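Dipeptide Epimerase (Enterococcus faecalis V583, PDB 3JVA) is a magnesium-binding enzyme of the mandelate racemase/muconate lactonizing family in the enolase superfamily, with a barrel domain joined to an N-terminal capping domain. Local coordinates at residues A175-V180 and D208-L213. Numbering follows the deposited sequence.
Sequences AIREAV and DYQIEL
Arg177 and Tyr209 mark the closest approach of the two backbones, their CA atoms 6.9 Å apart, where the last turns of helix 166-180 face the loop that leads from helix 196-206 into strand 213-215. No backbone-to-backbone bond links the segments; the arginine side chain bridges them. Gln210 has a positive phi, and at this bend the carbonyls of Tyr209 and Gln210 both come within reach of one guanidinium group. Arg177 NE donates to Tyr209 O at 2.9 Å, a fairly straight bond lying near the guanidinium plane and meeting the carbonyl almost end-on. NH2 reaches past it to Gln210 O at 2.6 Å, in the plane of that carbonyl but with a more bent N-H...O angle of 134°, and adds a weak second bond to Tyr209 O. The arginine starts out with CG anti to the backbone N (chi1 179°), then folds at chi2 and chi3, which turns its NE and NH2 edge to the loop. The Gln210 side chain crosses it at about a right angle and lies over one guanidinium face near its rim, the amide tilted 50° from the guanidinium plane, so the two do not stack. Its NE2 is 3.5 Å from Arg177 NH2, a contact between two donors and not a hydrogen bond; NE2 donates instead to Phe182 O. Tyr209 contributes mainly its carbonyl here, while its side chain packs against Ile170, Val173 and Lys174 earlier on the same helix. The other terminal nitrogen, NH1, donates hydrogen bonds to Gly181 O and Ile184 O, in the turn between helix 166-180 and strand 185-189. A single buried arginine thus ties together two successive helix-to-strand connections of the barrel, its positive charge met by four main-chain carbonyls whose dipoles would be expected to stabilise it, and this network of bonds fixes the rotation of the guanidinium.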
ATOM      1  N   ALA B 175      26.179  35.297  13.180  1.00 27.90           N
ATOM      2  CA  ALA B 175      27.158  35.852  14.112  1.00 27.07           C
ATOM      3  C   ALA B 175      28.042  34.766  14.714  1.00 27.57           C
ATOM      4  O   ALA B 175      29.264  34.904  14.790  1.00 26.00           O
ATOM      5  CB  ALA B 175      26.442  36.618  15.221  1.00 26.81           C
ATOM      6  N   ILE B 176      27.422  33.676  15.145  1.00 27.59           N
ATOM      7  CA  ILE B 176      28.176  32.583  15.738  1.00 27.44           C
ATOM      8  C   ILE B 176      29.159  31.986  14.740  1.00 28.13           C
ATOM      9  O   ILE B 176      30.346  31.836  15.044  1.00 29.72           O
ATOM     10  CB  ILE B 176      27.220  31.483  16.256  1.00 26.99           C
ATOM     11  CG1 ILE B 176      26.368  32.051  17.396  1.00 29.53           C
ATOM     12  CG2 ILE B 176      28.013  30.275  16.722  1.00 26.37           C
ATOM     13  CD1 ILE B 176      25.275  31.116  17.891  1.00 30.46           C
ATOM     14  N   ARG B 177      28.674  31.657  13.546  1.00 29.91           N
ATOM     15  CA  ARG B 177      29.529  31.067  12.524  1.00 30.94           C
ATOM     16  C   ARG B 177      30.729  31.945  12.186  1.00 31.19           C
ATOM     17  O   ARG B 177      31.860  31.465  12.139  1.00 31.60           O
ATOM     18  CB  ARG B 177      28.731  30.778  11.245  1.00 29.17           C
ATOM     19  CG  ARG B 177      29.570  30.173  10.122  1.00 28.70           C
ATOM     20  CD  ARG B 177      30.242  28.882  10.568  1.00 27.81           C
ATOM     21  NE  ARG B 177      29.304  27.767  10.651  1.00 28.29           N
ATOM     22  CZ  ARG B 177      29.526  26.655  11.345  1.00 28.12           C
ATOM     23  NH1 ARG B 177      30.653  26.513  12.029  1.00 27.86           N
ATOM     24  NH2 ARG B 177      28.633  25.673  11.337  1.00 27.36           N
ATOM     25  N   GLU B 178      30.486  33.229  11.951  1.00 32.03           N
ATOM     26  CA  GLU B 178      31.576  34.135  11.607  1.00 33.07           C
ATOM     27  C   GLU B 178      32.560  34.291  12.757  1.00 32.02           C
ATOM     28  O   GLU B 178      33.748  34.517  12.538  1.00 30.78           O
ATOM     29  CB  GLU B 178      31.024  35.506  11.200  1.00 36.71           C
ATOM     30  CG  GLU B 178      30.046  36.108  12.190  1.00 42.72           C
ATOM     31  CD  GLU B 178      29.392  37.374  11.663  1.00 46.46           C
ATOM     32  OE1 GLU B 178      28.894  37.346  10.513  1.00 48.99           O
ATOM     33  OE2 GLU B 178      29.368  38.390  12.394  1.00 46.92           O
ATOM     34  N   ALA B 179      32.067  34.154  13.983  1.00 30.64           N
ATOM     35  CA  ALA B 179      32.925  34.296  15.149  1.00 28.90           C
ATOM     36  C   ALA B 179      33.862  33.113  15.369  1.00 29.14           C
ATOM     37  O   ALA B 179      35.037  33.304  15.683  1.00 29.03           O
ATOM     38  CB  ALA B 179      32.076  34.523  16.395  1.00 30.85           C
ATOM     39  N   VAL B 180      33.361  31.892  15.187  1.00 27.00           N
ATOM     40  CA  VAL B 180      34.181  30.709  15.429  1.00 26.60           C
ATOM     41  C   VAL B 180      34.678  29.920  14.215  1.00 25.82           C
ATOM     42  O   VAL B 180      35.466  28.995  14.362  1.00 26.19           O
ATOM     43  CB  VAL B 180      33.443  29.730  16.371  1.00 26.66           C
ATOM     44  CG1 VAL B 180      32.978  30.472  17.624  1.00 27.22           C
ATOM     45  CG2 VAL B 180      32.258  29.103  15.645  1.00 27.28           C
ATOM     46  N   ASP B 208      22.688  27.472   4.786  1.00 29.39           N
ATOM     47  CA  ASP B 208      23.758  28.239   4.151  1.00 33.13           C
ATOM     48  C   ASP B 208      24.931  28.476   5.098  1.00 33.80           C
ATOM     49  O   ASP B 208      26.025  28.833   4.662  1.00 33.95           O
ATOM     50  CB  ASP B 208      23.247  29.599   3.662  1.00 35.54           C
ATOM     51  CG  ASP B 208      22.259  29.480   2.516  1.00 38.35           C
ATOM     52  OD1 ASP B 208      22.471  28.625   1.632  1.00 40.10           O
ATOM     53  OD2 ASP B 208      21.278  30.253   2.490  1.00 42.09           O
ATOM     54  N   TYR B 209      24.701  28.278   6.391  1.00 33.24           N
ATOM     55  CA  TYR B 209      25.741  28.492   7.390  1.00 33.65           C
ATOM     56  C   TYR B 209      26.383  27.203   7.881  1.00 34.21           C
ATOM     57  O   TYR B 209      27.091  27.199   8.888  1.00 35.66           O
ATOM     58  CB  TYR B 209      25.159  29.274   8.569  1.00 34.01           C
ATOM     59  CG  TYR B 209      24.682  30.645   8.160  1.00 34.72           C
ATOM     60  CD1 TYR B 209      25.588  31.689   7.973  1.00 35.37           C
ATOM     61  CD2 TYR B 209      23.339  30.882   7.886  1.00 34.41           C
ATOM     62  CE1 TYR B 209      25.167  32.933   7.516  1.00 36.28           C
ATOM     63  CE2 TYR B 209      22.907  32.124   7.427  1.00 36.66           C
ATOM     64  CZ  TYR B 209      23.828  33.143   7.245  1.00 36.58           C
ATOM     65  OH  TYR B 209      23.412  34.368   6.779  1.00 39.45           O
ATOM     66  N   GLN B 210      26.143  26.112   7.157  1.00 31.62           N
ATOM     67  CA  GLN B 210      26.694  24.811   7.510  1.00 31.38           C
ATOM     68  C   GLN B 210      26.127  24.336   8.846  1.00 30.44           C
ATOM     69  O   GLN B 210      26.699  24.593   9.906  1.00 31.79           O
ATOM     70  CB  GLN B 210      28.222  24.875   7.602  1.00 33.54           C
ATOM     71  CG  GLN B 210      28.852  23.550   8.010  1.00 38.07           C
ATOM     72  CD  GLN B 210      30.333  23.668   8.324  1.00 40.91           C
ATOM     73  OE1 GLN B 210      31.141  24.001   7.454  1.00 43.43           O
ATOM     74  NE2 GLN B 210      30.695  23.391   9.573  1.00 41.05           N
ATOM     75  N   ILE B 211      25.005  23.635   8.785  1.00 28.36           N
ATOM     76  CA  ILE B 211      24.359  23.133   9.988  1.00 28.37           C
ATOM     77  C   ILE B 211      24.542  21.629  10.076  1.00 27.35           C
ATOM     78  O   ILE B 211      24.327  20.923   9.096  1.00 27.40           O
ATOM     79  CB  ILE B 211      22.860  23.466   9.968  1.00 27.38           C
ATOM     80  CG1 ILE B 211      22.680  24.981   9.871  1.00 28.92           C
ATOM     81  CG2 ILE B 211      22.178  22.919  11.213  1.00 28.21           C
ATOM     82  CD1 ILE B 211      23.434  25.760  10.937  1.00 27.56           C
ATOM     83  N   GLU B 212      24.959  21.139  11.241  1.00 25.49           N
ATOM     84  CA  GLU B 212      25.156  19.705  11.410  1.00 24.62           C
ATOM     85  C   GLU B 212      23.823  18.959  11.409  1.00 24.81           C
ATOM     86  O   GLU B 212      23.698  17.886  10.809  1.00 25.00           O
ATOM     87  CB  GLU B 212      25.884  19.394  12.718  1.00 26.57           C
ATOM     88  CG  GLU B 212      26.058  17.899  12.921  1.00 28.39           C
ATOM     89  CD  GLU B 212      26.357  17.526  14.352  1.00 31.59           C
ATOM     90  OE1 GLU B 212      25.928  18.263  15.260  1.00 33.47           O
ATOM     91  OE2 GLU B 212      27.002  16.483  14.566  1.00 31.94           O
ATOM     92  N   LEU B 213      22.836  19.520  12.102  1.00 23.23           N
ATOM     93  CA  LEU B 213      21.517  18.906  12.167  1.00 21.36           C
ATOM     94  C   LEU B 213      20.476  19.836  12.764  1.00 21.22           C
ATOM     95  O   LEU B 213      20.803  20.814  13.441  1.00 21.78           O
ATOM     96  CB  LEU B 213      21.578  17.615  12.993  1.00 22.55           C
ATOM     97  CG  LEU B 213      21.949  17.766  14.474  1.00 22.37           C
ATOM     98  CD1 LEU B 213      20.726  18.218  15.286  1.00 23.00           C
ATOM     99  CD2 LEU B 213      22.459  16.432  15.005  1.00 23.03           C
TER